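Local coordinates for protein similar to sp|P32453 Saccharomyces cerevisiae YNL315c ATP11 (Candida glabrata CBS 138, PDB 2P4F) that probably acts as a mitochondrial chaperone that binds unfolded protein, and has a functional domain built as a half barrel, at residues A[213-218]-A[234-239]; A[180-185]-A[198-203]; A[138-143]-A[228-233]; A[152-157]-A[277-282]; A[192-197]-A[219-224]. One frame throughout, in Å; residues are numbered along the deposited sequence. Where two conformers were deposited one is given.

Contact 1: A[213-218]-A[234-239]; sequences PHTTIQ and GQVESD
Thr215 and Val236 sit opposite each other in a non-hydrogen-bonded antiparallel pair, and their side chains lie side by side. From CB of Thr215, near Gln235 O, the two branches part. OG1 rests against both methyls of Val236, with CG2 at 3.8 Å. It also shares a hydrogen bond with His214 ND1, in the plane of that ring. With OG1 beside the backbone N (chi1 -63°), CG2 of Thr215 takes the position opposite that N and meets Gln235 O at 4.0 Å.

The backbones hold this register. Thr216 N bonds to Gln235 O at 3.1 Å, and Gln235 N returns to Thr216 O at 3.0 Å. Beyond the strand, Glu237 N reaches His214 O at 2.8 Å. CG of Glu237 packs on Pro213 O at 3.6 Å, while its carboxylate forms a salt bridge with Lys212. Ile217 pairs with Gly234, whose lack of a side chain lets the CA atoms come within 3.9 Å.

Thr215, Ile217 and Val236 are roofed by helix 244-257. NE2 of His214 bonds to Gln182. His214 and Thr215 both face Ile198 on the neighbouring strand, which makes a classic beta bulge at this end of the antiparallel half-barrel sheet.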
# COMPACT_ATOMS: atom_id res chain seq x y z
N PRO A 213 2.33 -12.71 -3.86
CA PRO A 213 2.75 -11.68 -2.92
C PRO A 213 2.56 -12.16 -1.50
O PRO A 213 1.57 -12.80 -1.17
CB PRO A 213 1.80 -10.50 -3.15
CG PRO A 213 1.07 -10.82 -4.39
CD PRO A 213 1.22 -12.29 -4.73
N HIS A 214 3.50 -11.84 -0.60
CA HIS A 214 3.23 -12.18 0.81
C HIS A 214 2.25 -11.19 1.43
O HIS A 214 1.63 -11.52 2.44
CB HIS A 214 4.52 -12.19 1.60
CG HIS A 214 5.39 -10.97 1.45
ND1 HIS A 214 5.05 -9.75 2.00
CD2 HIS A 214 6.62 -10.84 0.83
CE1 HIS A 214 6.03 -8.89 1.71
NE2 HIS A 214 6.98 -9.53 1.00
N THR A 215 2.12 -9.99 0.87
CA THR A 215 1.23 -8.95 1.44
C THR A 215 0.38 -8.37 0.31
O THR A 215 0.99 -7.93 -0.71
CB THR A 215 2.05 -7.85 2.11
OG1 THR A 215 2.78 -8.44 3.21
CG2 THR A 215 1.14 -6.78 2.74
N THR A 216 -0.92 -8.35 0.45
CA THR A 216 -1.79 -7.69 -0.56
C THR A 216 -2.61 -6.68 0.19
O THR A 216 -3.23 -7.02 1.24
CB THR A 216 -2.70 -8.72 -1.23
OG1 THR A 216 -1.84 -9.57 -2.05
CG2 THR A 216 -3.71 -8.13 -2.20
N ILE A 217 -2.69 -5.46 -0.27
CA ILE A 217 -3.43 -4.39 0.38
C ILE A 217 -4.46 -3.88 -0.62
O ILE A 217 -4.12 -3.63 -1.77
CB ILE A 217 -2.49 -3.27 0.85
CG1 ILE A 217 -1.35 -3.83 1.75
CG2 ILE A 217 -3.30 -2.20 1.52
CD1 ILE A 217 -0.21 -2.93 1.97
N GLN A 218 -5.71 -3.69 -0.13
CA GLN A 218 -6.73 -3.06 -0.94
C GLN A 218 -7.05 -1.68 -0.33
O GLN A 218 -7.17 -1.60 0.92
CB GLN A 218 -8.06 -3.83 -0.98
CG GLN A 218 -7.96 -5.26 -1.57
CD GLN A 218 -9.39 -5.74 -1.82
OE1 GLN A 218 -10.07 -6.04 -0.80
NE2 GLN A 218 -9.85 -5.77 -3.08
N GLY A 234 -5.59 -5.14 4.42
CA GLY A 234 -4.51 -5.92 3.82
C GLY A 234 -4.37 -7.20 4.58
O GLY A 234 -4.85 -7.37 5.73
N GLN A 235 -3.73 -8.16 3.93
CA GLN A 235 -3.53 -9.47 4.56
C GLN A 235 -2.07 -9.88 4.34
O GLN A 235 -1.55 -9.65 3.21
CB GLN A 235 -4.42 -10.58 3.99
CG GLN A 235 -5.82 -10.63 4.57
CD GLN A 235 -6.79 -11.53 3.81
OE1 GLN A 235 -7.98 -11.61 4.09
NE2 GLN A 235 -6.27 -12.25 2.82
N VAL A 236 -1.43 -10.45 5.33
CA VAL A 236 -0.09 -11.00 5.20
C VAL A 236 -0.20 -12.51 5.19
O VAL A 236 -0.87 -13.09 6.09
CB VAL A 236 0.84 -10.55 6.36
CG1 VAL A 236 2.26 -11.09 6.20
CG2 VAL A 236 0.79 -9.04 6.39
N GLU A 237 0.42 -13.20 4.26
CA GLU A 237 0.30 -14.64 4.16
C GLU A 237 0.98 -15.34 5.34
O GLU A 237 2.11 -15.08 5.73
CB GLU A 237 0.93 -15.10 2.85
CG GLU A 237 0.22 -14.67 1.58
CD GLU A 237 -1.13 -15.33 1.47
OE1 GLU A 237 -2.16 -14.62 1.47
OE2 GLU A 237 -1.19 -16.57 1.40
N SER A 238 0.25 -16.29 5.93
CA SER A 238 0.82 -16.89 7.15
C SER A 238 2.00 -17.80 6.82
O SER A 238 2.85 -18.00 7.71
CB SER A 238 -0.23 -17.64 7.96
OG SER A 238 -1.12 -18.38 7.15
N ASP A 239 2.07 -18.33 5.61
CA ASP A 239 3.18 -19.20 5.18
C ASP A 239 4.46 -18.43 4.92
O ASP A 239 5.49 -19.03 4.65
CB ASP A 239 2.83 -19.89 3.85
CG ASP A 239 2.44 -18.80 2.85
OD1 ASP A 239 3.30 -17.99 2.41
OD2 ASP A 239 1.24 -18.69 2.48

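Contact 2: A[180-185]-A[198-203]; sequences ELQYVQ and ITSLAE
Leu201 lies over one face of the Tyr183 ring, the tight part of the contact. Its CD1 is 3.8 Å from the ring centroid and 17° off the normal, a CH-pi contact. The chi1 of -173° carries its CG out over the ring. In the backbone, Tyr183 and Thr199 form a hydrogen-bonded antiparallel pair, with Tyr183 N to Thr199 O at 2.8 Å. Leu201 N extends the pattern to Leu181 O at 3.0 Å. On the opposite face of the sheet, beside Ser200, CG2 of Ile198 packs on CB of Gln182 at 3.8 Å.

The loose side is wet. One water joins Glu180 OE1, Gln182 NE2 and Ser200 OG. A second links Leu181 O, Ser200 OG and Ala202 N. Ser200 OG also donates to Glu203 OE1 at 2.7 Å.

The Gln182 amide is held at both ends: NE2 by Glu180 O at 3.0 Å, OE1 by His214. A salt bridge from Arg163 to Glu180 probably offsets the like charge of nearby Glu203. An apolar clasp thus adjoins a hydrated polar network.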
# COMPACT_ATOMS: atom_id res chain seq x y z
N GLU A 180 16.45 -7.79 2.74
CA GLU A 180 15.83 -8.59 1.68
C GLU A 180 14.99 -7.68 0.81
O GLU A 180 14.07 -7.01 1.32
CB GLU A 180 14.98 -9.68 2.33
CG GLU A 180 15.86 -10.55 3.24
CD GLU A 180 15.07 -11.71 3.81
OE1 GLU A 180 13.98 -12.03 3.29
OE2 GLU A 180 15.55 -12.33 4.79
N LEU A 181 15.30 -7.62 -0.51
CA LEU A 181 14.50 -6.74 -1.35
C LEU A 181 13.13 -7.31 -1.66
O LEU A 181 13.00 -8.51 -1.86
CB LEU A 181 15.24 -6.49 -2.68
CG LEU A 181 16.62 -5.85 -2.54
CD1 LEU A 181 17.24 -5.72 -3.95
CD2 LEU A 181 16.53 -4.52 -1.81
N GLN A 182 12.19 -6.37 -1.71
CA GLN A 182 10.79 -6.65 -2.01
C GLN A 182 10.37 -5.84 -3.22
O GLN A 182 10.72 -4.67 -3.25
CB GLN A 182 9.91 -6.22 -0.83
CG GLN A 182 10.41 -6.73 0.52
CD GLN A 182 10.50 -8.23 0.65
OE1 GLN A 182 9.54 -8.93 0.30
NE2 GLN A 182 11.61 -8.78 1.18
N TYR A 183 9.61 -6.44 -4.14
CA TYR A 183 8.90 -5.60 -5.10
C TYR A 183 7.64 -5.05 -4.47
O TYR A 183 6.96 -5.77 -3.71
CB TYR A 183 8.49 -6.47 -6.28
CG TYR A 183 9.51 -6.62 -7.38
CD1 TYR A 183 10.02 -5.48 -7.99
CD2 TYR A 183 9.92 -7.85 -7.84
CE1 TYR A 183 10.96 -5.57 -9.02
CE2 TYR A 183 10.84 -7.98 -8.87
CZ TYR A 183 11.37 -6.82 -9.45
OH TYR A 183 12.25 -6.88 -10.48
N VAL A 184 7.33 -3.82 -4.83
CA VAL A 184 6.06 -3.17 -4.53
C VAL A 184 5.36 -2.92 -5.84
O VAL A 184 6.00 -2.28 -6.72
CB VAL A 184 6.30 -1.82 -3.81
CG1 VAL A 184 4.98 -1.07 -3.60
CG2 VAL A 184 7.05 -2.05 -2.50
N GLN A 185 4.14 -3.38 -6.05
CA GLN A 185 3.45 -3.11 -7.31
C GLN A 185 2.05 -2.56 -6.98
O GLN A 185 1.31 -3.21 -6.23
CB GLN A 185 3.32 -4.38 -8.20
CG GLN A 185 2.84 -3.98 -9.62
CD GLN A 185 2.82 -5.17 -10.58
OE1 GLN A 185 3.06 -6.34 -10.17
NE2 GLN A 185 2.53 -4.87 -11.84
N ILE A 198 3.04 -6.75 -2.39
CA ILE A 198 4.44 -6.80 -2.00
C ILE A 198 4.92 -8.24 -2.06
O ILE A 198 4.31 -9.14 -1.47
CB ILE A 198 4.66 -6.12 -0.63
CG1 ILE A 198 3.93 -4.76 -0.52
CG2 ILE A 198 6.17 -5.97 -0.36
CD1 ILE A 198 4.12 -4.09 0.86
N THR A 199 6.02 -8.47 -2.80
CA THR A 199 6.51 -9.78 -3.15
C THR A 199 8.02 -9.87 -2.92
O THR A 199 8.75 -8.90 -3.24
CB THR A 199 6.27 -10.06 -4.65
OG1 THR A 199 4.89 -9.84 -4.93
CG2 THR A 199 6.64 -11.49 -5.00
N SER A 200 8.47 -10.97 -2.37
CA SER A 200 9.93 -11.02 -2.20
C SER A 200 10.67 -11.18 -3.51
O SER A 200 10.33 -12.09 -4.30
CB SER A 200 10.27 -12.17 -1.25
OG SER A 200 11.67 -12.27 -1.07
N LEU A 201 11.66 -10.36 -3.76
CA LEU A 201 12.23 -10.31 -5.12
C LEU A 201 13.03 -11.57 -5.43
O LEU A 201 13.02 -12.08 -6.55
CB LEU A 201 13.09 -9.04 -5.21
CG LEU A 201 13.66 -8.70 -6.60
CD1 LEU A 201 13.77 -7.18 -6.75
CD2 LEU A 201 15.01 -9.31 -6.77
N ALA A 202 13.79 -12.10 -4.46
CA ALA A 202 14.73 -13.17 -4.84
C ALA A 202 14.01 -14.44 -5.26
O ALA A 202 14.60 -15.14 -6.11
CB ALA A 202 15.68 -13.45 -3.68
N GLU A 203 12.83 -14.71 -4.71
CA GLU A 203 12.24 -16.03 -4.88
C GLU A 203 11.03 -16.05 -5.79
O GLU A 203 10.46 -17.13 -6.00
CB GLU A 203 11.82 -16.63 -3.52
CG GLU A 203 13.01 -16.88 -2.59
CD GLU A 203 13.28 -15.70 -1.68
OE1 GLU A 203 12.54 -14.69 -1.81
OE2 GLU A 203 14.21 -15.70 -0.82
O HOH W 1 12.09 -11.68 1.73
O HOH W 2 14.47 -10.87 -1.86
O HOH W 3 4.74 -7.26 -5.79

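Contact 3: A[138-143]-A[228-233]; sequences VPYVKT and DMVLMN
Asp228 has positive phi (55°), and its chi1 of -165° swings CG to the side away from its own N. Together these turn its carboxylate toward the first turn of helix 140-153, where Val141 meets it. The contact is a strand-to-helix junction at the edge of the antiparallel half-barrel sheet. Strand 133-139 ends at Pro139, the N-cap residue, just where strand 229-236 begins.

Val138 and Val230 form a hydrogen-bonded pair. Val138 N reaches Val230 O at 2.9 Å, and Val230 N reaches Val138 O at 2.8 Å. Their side chains share one face of the sheet and both touch Phe144 of the helix. Next, Tyr140 N bonds to Asp228 O at 3.0 Å from well above the carbonyl plane.

The ring of Tyr140 leads away from Asp228 and meets CG2 of Val230 at its edge, with CD1 3.7 Å from that methyl. CB of Tyr140 stays close to Asp228 OD1, at 3.2 Å.

The carboxylate is divided between two tasks. OD2 takes a hydrogen bond from a water that also accepts from Lys142 N. OD1 uses its syn lone pair to accept from Val141 N at 2.9 Å.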
# COMPACT_ATOMS: atom_id res chain seq x y z
N VAL A 138 -8.06 6.17 5.85
CA VAL A 138 -7.15 7.22 5.36
C VAL A 138 -7.95 8.36 4.79
O VAL A 138 -8.86 8.09 4.01
CB VAL A 138 -6.24 6.62 4.24
CG1 VAL A 138 -5.24 7.59 3.70
CG2 VAL A 138 -5.51 5.37 4.77
N PRO A 139 -7.74 9.62 5.14
CA PRO A 139 -8.52 10.67 4.45
C PRO A 139 -8.06 10.74 3.01
O PRO A 139 -6.87 10.59 2.67
CB PRO A 139 -8.17 11.99 5.16
CG PRO A 139 -6.93 11.69 5.92
CD PRO A 139 -6.86 10.20 6.15
N TYR A 140 -9.03 11.00 2.14
CA TYR A 140 -8.71 11.02 0.72
C TYR A 140 -7.91 12.26 0.35
O TYR A 140 -6.79 12.16 -0.18
CB TYR A 140 -10.01 10.91 -0.09
CG TYR A 140 -9.66 10.87 -1.57
CD1 TYR A 140 -9.10 9.74 -2.17
CD2 TYR A 140 -9.90 11.99 -2.38
CE1 TYR A 140 -8.78 9.69 -3.53
CE2 TYR A 140 -9.57 11.93 -3.73
CZ TYR A 140 -9.03 10.80 -4.29
OH TYR A 140 -8.72 10.78 -5.61
N VAL A 141 -8.47 13.45 0.54
CA VAL A 141 -7.84 14.63 -0.06
C VAL A 141 -6.49 14.82 0.62
O VAL A 141 -5.48 15.03 -0.06
CB VAL A 141 -8.73 15.88 0.05
CG1 VAL A 141 -7.99 17.19 -0.20
CG2 VAL A 141 -9.91 15.81 -0.93
N LYS A 142 -6.51 14.71 1.96
CA LYS A 142 -5.31 15.01 2.73
C LYS A 142 -4.18 14.04 2.46
O LYS A 142 -3.01 14.43 2.45
CB LYS A 142 -5.67 15.04 4.22
CG LYS A 142 -4.48 15.32 5.12
CD LYS A 142 -4.89 15.32 6.60
CE LYS A 142 -3.88 16.08 7.43
NZ LYS A 142 -3.33 15.34 8.59
N THR A 143 -4.51 12.76 2.28
CA THR A 143 -3.43 11.76 2.24
C THR A 143 -3.43 10.82 1.05
O THR A 143 -2.45 10.64 0.30
CB THR A 143 -3.53 10.92 3.54
OG1 THR A 143 -3.35 11.85 4.63
CG2 THR A 143 -2.45 9.85 3.56
N ASP A 228 -14.93 11.63 2.05
CA ASP A 228 -13.50 11.92 2.10
C ASP A 228 -12.69 10.87 2.86
O ASP A 228 -11.71 11.17 3.55
CB ASP A 228 -13.27 13.32 2.70
CG ASP A 228 -11.87 13.81 2.42
OD1 ASP A 228 -11.22 13.49 1.40
OD2 ASP A 228 -11.36 14.55 3.31
N MET A 229 -13.08 9.61 2.71
CA MET A 229 -12.50 8.47 3.39
C MET A 229 -12.07 7.37 2.45
O MET A 229 -12.82 7.11 1.50
CB MET A 229 -13.58 7.80 4.30
CG MET A 229 -14.04 8.56 5.51
SD MET A 229 -15.40 7.54 6.19
CE MET A 229 -14.45 6.42 7.20
N VAL A 230 -10.93 6.76 2.73
CA VAL A 230 -10.47 5.56 2.01
C VAL A 230 -10.38 4.44 3.01
O VAL A 230 -9.77 4.65 4.09
CB VAL A 230 -9.10 5.82 1.33
CG1 VAL A 230 -8.52 4.55 0.74
CG2 VAL A 230 -9.31 6.92 0.29
N LEU A 231 -10.94 3.29 2.73
CA LEU A 231 -10.90 2.15 3.68
C LEU A 231 -9.84 1.19 3.17
O LEU A 231 -9.85 0.82 1.97
CB LEU A 231 -12.28 1.48 3.71
CG LEU A 231 -13.38 2.37 4.36
CD1 LEU A 231 -14.59 1.45 4.51
CD2 LEU A 231 -12.97 2.97 5.64
N MET A 232 -8.91 0.78 4.06
CA MET A 232 -7.83 -0.13 3.65
C MET A 232 -7.91 -1.45 4.35
O MET A 232 -8.20 -1.42 5.56
CB MET A 232 -6.48 0.54 4.00
CG MET A 232 -5.31 -0.29 3.51
SD MET A 232 -3.74 0.29 4.26
CE MET A 232 -3.84 -0.63 5.80
N ASN A 233 -7.76 -2.54 3.63
CA ASN A 233 -7.65 -3.85 4.27
C ASN A 233 -6.47 -4.56 3.62
O ASN A 233 -6.35 -4.56 2.40
CB ASN A 233 -8.91 -4.72 4.17
CG ASN A 233 -9.37 -4.92 2.74
OD1 ASN A 233 -9.88 -3.98 2.14
ND2 ASN A 233 -9.28 -6.08 2.10
O HOH W 4 -8.70 15.10 3.75

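Contact 4: A[152-157]-A[277-282]; sequences VKNPLF and DFNKGS
The backbone leaves helix 140-153 at Asn154, turns through Pro155 and enters a strand at Leu156, passing the last turn of helix 266-280, which closes in a Schellman motif at Gly281. Asn279 reaches across with its side-chain amide and grips Leu156 twice. Its OD1 accepts from Leu156 N at 3.1 Å, in the carbonyl plane and on a lone pair. Its ND2 donates to Leu156 O at 2.8 Å, nearly along the C=O axis but bent at the hydrogen (136°). ND2 also bonds back to Leu275 O in its own helix. CG of Asn279 lies beside its backbone N (chi1 -82°), which sends the amide across to the turn.

CB of Asn154 packs against this amide, 3.4 Å from ND2. The Asn154 amide has its own anchor, from ND2 to Tyr150 O.

Phe278 supplies the apolar half. CG of Leu156 meets its ring at the edge, 3.8 Å from CE2. Phe157 turns an edge toward the Phe278 face in an offset edge-to-face pair, with planes at 86°. CE1 of Phe157 lies 3.9 Å from CB of Phe278. Phe285 adds another edge-to-face partner to Phe278.

One asparagine thus satisfies both backbone polar groups of Leu156. The Phe278 ring lies alongside Leu156 O, with CD2 at 3.3 Å, and packs on Phe157, which ties the end of helix 266-280 to the edge strand 156-162.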
# COMPACT_ATOMS: atom_id res chain seq x y z
N VAL A 152 -0.04 5.88 -9.82
CA VAL A 152 -0.39 5.66 -11.24
C VAL A 152 0.82 5.87 -12.14
O VAL A 152 1.12 5.10 -13.05
CB VAL A 152 -1.55 6.60 -11.68
CG1 VAL A 152 -1.66 6.61 -13.21
CG2 VAL A 152 -2.86 6.15 -11.03
N LYS A 153 1.57 6.94 -11.86
CA LYS A 153 2.73 7.29 -12.72
C LYS A 153 3.94 6.41 -12.39
O LYS A 153 4.80 6.31 -13.26
CB LYS A 153 3.10 8.77 -12.48
CG LYS A 153 2.05 9.67 -13.14
CD LYS A 153 2.31 11.13 -13.02
CE LYS A 153 1.46 11.79 -14.14
NZ LYS A 153 0.82 10.68 -14.93
N ASN A 154 4.03 5.83 -11.21
CA ASN A 154 5.21 5.11 -10.74
C ASN A 154 4.80 3.79 -10.09
O ASN A 154 5.02 3.64 -8.89
CB ASN A 154 5.97 5.98 -9.71
CG ASN A 154 6.37 7.34 -10.29
OD1 ASN A 154 7.38 7.44 -10.99
ND2 ASN A 154 5.57 8.35 -9.95
N PRO A 155 4.19 2.89 -10.82
CA PRO A 155 3.48 1.76 -10.21
C PRO A 155 4.38 0.64 -9.70
O PRO A 155 3.84 -0.29 -9.09
CB PRO A 155 2.54 1.26 -11.32
CG PRO A 155 3.31 1.58 -12.58
CD PRO A 155 3.95 2.93 -12.29
N LEU A 156 5.69 0.70 -9.89
CA LEU A 156 6.56 -0.39 -9.46
C LEU A 156 7.66 0.20 -8.59
O LEU A 156 8.19 1.27 -8.90
CB LEU A 156 7.15 -1.09 -10.68
CG LEU A 156 7.99 -2.34 -10.36
CD1 LEU A 156 7.11 -3.44 -9.75
CD2 LEU A 156 8.70 -2.85 -11.63
N PHE A 157 8.04 -0.48 -7.53
CA PHE A 157 9.20 -0.00 -6.77
C PHE A 157 9.86 -1.20 -6.09
O PHE A 157 9.36 -2.32 -6.21
CB PHE A 157 8.80 1.06 -5.76
CG PHE A 157 9.95 1.96 -5.26
CD1 PHE A 157 10.89 2.48 -6.17
CD2 PHE A 157 10.05 2.28 -3.93
CE1 PHE A 157 11.92 3.33 -5.74
CE2 PHE A 157 11.07 3.13 -3.50
CZ PHE A 157 11.98 3.65 -4.41
N ASP A 277 12.97 7.99 -10.64
CA ASP A 277 14.10 7.46 -11.41
C ASP A 277 14.00 5.97 -11.64
O ASP A 277 14.33 5.46 -12.74
CB ASP A 277 15.41 7.77 -10.66
CG ASP A 277 15.82 9.22 -10.79
OD1 ASP A 277 15.31 9.96 -11.65
OD2 ASP A 277 16.69 9.62 -9.98
N PHE A 278 13.54 5.23 -10.63
CA PHE A 278 13.34 3.79 -10.82
C PHE A 278 12.33 3.56 -11.96
O PHE A 278 12.58 2.76 -12.87
CB PHE A 278 12.84 3.17 -9.51
CG PHE A 278 12.62 1.66 -9.65
CD1 PHE A 278 13.68 0.77 -9.48
CD2 PHE A 278 11.34 1.17 -9.94
CE1 PHE A 278 13.44 -0.58 -9.62
CE2 PHE A 278 11.10 -0.18 -10.09
CZ PHE A 278 12.16 -1.04 -9.90
N ASN A 279 11.17 4.24 -11.87
CA ASN A 279 10.10 3.94 -12.83
C ASN A 279 10.40 4.42 -14.25
O ASN A 279 9.83 3.90 -15.21
CB ASN A 279 8.78 4.56 -12.32
CG ASN A 279 8.19 3.59 -11.31
OD1 ASN A 279 7.39 2.67 -11.65
ND2 ASN A 279 8.54 3.79 -10.04
N LYS A 280 11.29 5.37 -14.39
CA LYS A 280 11.63 5.83 -15.75
C LYS A 280 12.92 5.14 -16.21
O LYS A 280 13.36 5.38 -17.35
CB LYS A 280 11.63 7.35 -15.79
CG LYS A 280 10.27 8.06 -15.80
CD LYS A 280 10.23 9.19 -14.79
CE LYS A 280 8.88 9.62 -14.29
NZ LYS A 280 8.18 8.79 -13.26
N GLY A 281 13.50 4.25 -15.38
CA GLY A 281 14.69 3.52 -15.87
C GLY A 281 15.93 4.40 -15.94
O GLY A 281 16.85 4.13 -16.71
N SER A 282 15.95 5.45 -15.12
CA SER A 282 17.09 6.37 -15.10
C SER A 282 18.31 5.72 -14.49
O SER A 282 18.30 4.98 -13.49
CB SER A 282 16.74 7.61 -14.26
OG SER A 282 17.95 8.34 -14.03

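Contact 5: A[192-197]-A[219-224]; sequences NTVHCL and FHLDLA
Two neighbouring strands of the half-barrel sheet, 193-200 and 215-220, meet here in antiparallel register, where Val194 and Phe219 form a hydrogen-bonded pair. Phe219 N bonds to Val194 O at 2.7 Å, and Val194 N to Phe219 O at 3.0 Å. Leu221 N reaches Asn192 O at 2.7 Å in a bond nearly straight at the hydrogen (171°).

One face is apolar. CG2 of Val194 meets CD1 of Leu221 at 4.1 Å, and CB of Cys196 lies at the edge of the Phe219 ring. Phe144 and Tyr148 of helix 140-153 pack on this face.

The other face carries Thr193 and His220, side by side. With OG1 of Thr193 beside the backbone N (chi1 -44°), its CG2 lies on the far side from that N, 4.0 Å from His220 ND1. A water in the plane of the imidazole links His220 ND1, Thr193 OG1 and Asp222 OD2.

Both imidazole nitrogens are therefore engaged, which fixes the ring: NE2 is hydrogen-bonded to Asn233 OD1, and ND1 is held through the water to Asp222.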
# COMPACT_ATOMS: atom_id res chain seq x y z
N ASN A 192 -12.82 2.31 -8.20
CA ASN A 192 -12.89 2.55 -6.75
C ASN A 192 -12.01 1.62 -5.93
O ASN A 192 -12.11 1.54 -4.70
CB ASN A 192 -14.34 2.34 -6.27
CG ASN A 192 -15.20 3.48 -6.79
OD1 ASN A 192 -14.91 4.64 -6.47
ND2 ASN A 192 -16.21 3.16 -7.59
N THR A 193 -11.10 0.88 -6.62
CA THR A 193 -10.37 -0.17 -5.91
C THR A 193 -8.94 -0.24 -6.39
O THR A 193 -8.69 -0.53 -7.57
CB THR A 193 -11.04 -1.54 -6.15
OG1 THR A 193 -12.47 -1.43 -6.04
CG2 THR A 193 -10.61 -2.60 -5.11
N VAL A 194 -8.00 0.00 -5.48
CA VAL A 194 -6.56 0.09 -5.82
C VAL A 194 -5.84 -0.91 -4.97
O VAL A 194 -6.14 -1.00 -3.76
CB VAL A 194 -6.05 1.52 -5.55
CG1 VAL A 194 -4.53 1.59 -5.81
CG2 VAL A 194 -6.80 2.53 -6.43
N HIS A 195 -4.94 -1.71 -5.55
CA HIS A 195 -4.24 -2.72 -4.78
C HIS A 195 -2.75 -2.38 -4.69
O HIS A 195 -2.20 -1.83 -5.65
CB HIS A 195 -4.36 -4.09 -5.46
CG HIS A 195 -5.77 -4.60 -5.51
ND1 HIS A 195 -6.07 -5.72 -6.27
CD2 HIS A 195 -6.91 -4.21 -4.88
CE1 HIS A 195 -7.38 -5.96 -6.08
NE2 HIS A 195 -7.93 -5.07 -5.25
N CYS A 196 -2.12 -2.76 -3.59
CA CYS A 196 -0.67 -2.67 -3.47
C CYS A 196 -0.18 -4.07 -3.13
O CYS A 196 -0.67 -4.63 -2.10
CB CYS A 196 -0.31 -1.62 -2.38
SG CYS A 196 1.51 -1.48 -2.26
N LEU A 197 0.69 -4.69 -3.91
CA LEU A 197 1.13 -6.05 -3.75
C LEU A 197 2.62 -6.04 -3.41
O LEU A 197 3.38 -5.35 -4.12
CB LEU A 197 0.95 -6.83 -5.05
CG LEU A 197 -0.44 -6.74 -5.75
CD1 LEU A 197 -0.42 -7.65 -6.98
CD2 LEU A 197 -1.56 -7.06 -4.79
N PHE A 219 -7.18 -0.69 -1.24
CA PHE A 219 -7.70 0.62 -0.86
C PHE A 219 -9.01 0.81 -1.57
O PHE A 219 -9.04 0.73 -2.80
CB PHE A 219 -6.71 1.71 -1.25
CG PHE A 219 -5.40 1.65 -0.49
CD1 PHE A 219 -5.21 2.32 0.71
CD2 PHE A 219 -4.34 0.92 -1.02
CE1 PHE A 219 -4.01 2.30 1.43
CE2 PHE A 219 -3.14 0.86 -0.32
CZ PHE A 219 -2.96 1.57 0.87
N HIS A 220 -10.07 1.04 -0.80
CA HIS A 220 -11.40 1.21 -1.38
C HIS A 220 -11.76 2.67 -1.41
O HIS A 220 -11.72 3.30 -0.35
CB HIS A 220 -12.43 0.46 -0.51
CG HIS A 220 -12.07 -1.00 -0.49
ND1 HIS A 220 -12.34 -1.84 -1.55
CD2 HIS A 220 -11.45 -1.71 0.49
CE1 HIS A 220 -11.89 -3.04 -1.22
NE2 HIS A 220 -11.33 -3.01 0.02
N LEU A 221 -12.10 3.21 -2.55
CA LEU A 221 -12.34 4.65 -2.72
C LEU A 221 -13.81 5.01 -2.83
O LEU A 221 -14.17 6.14 -3.12
CB LEU A 221 -11.63 5.12 -4.02
CG LEU A 221 -10.16 4.71 -4.16
CD1 LEU A 221 -9.63 5.39 -5.42
CD2 LEU A 221 -9.34 5.04 -2.93
N ASP A 222 -14.71 4.05 -2.62
CA ASP A 222 -16.14 4.18 -2.82
C ASP A 222 -16.71 5.33 -1.98
O ASP A 222 -17.75 5.89 -2.41
CB ASP A 222 -16.84 2.87 -2.45
CG ASP A 222 -16.22 1.67 -3.16
OD1 ASP A 222 -16.99 1.02 -3.95
OD2 ASP A 222 -15.03 1.30 -2.94
N LEU A 223 -16.13 5.62 -0.82
CA LEU A 223 -16.66 6.69 0.04
C LEU A 223 -15.82 7.94 -0.05
O LEU A 223 -15.93 8.89 0.77
CB LEU A 223 -16.66 6.18 1.50
CG LEU A 223 -17.41 4.87 1.67
CD1 LEU A 223 -17.44 4.48 3.16
CD2 LEU A 223 -18.78 4.97 1.05
N ALA A 224 -14.91 7.99 -1.01
CA ALA A 224 -13.98 9.11 -1.08
C ALA A 224 -14.74 10.39 -1.42
O ALA A 224 -14.52 11.45 -0.83
CB ALA A 224 -12.89 8.88 -2.13
O HOH W 5 -13.82 -1.00 -3.66

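Contacts 1, 2, 3 and 5 join neighbouring strands of one six-stranded antiparallel sheet. Contact 4 ties the edge strand 156-162 to helix 266-280. Across the sheet, contact 3 lies at the 133-139 edge, and contact 2 lies toward the other edge, their centres about 26 Å apart. Contacts 1 and 5 share strand 215-220, with centres about 16 Å apart. Contacts 3 and 5 are nearest, at about 9 Å between centres. Along the chain, contact 2 closes before contact 1 opens, and both lie nested inside the loop closed by contact 4. Helix 140-153 runs from contact 3 to contact 4. Distant parts of the sequence thus close into a single half-barrel domain.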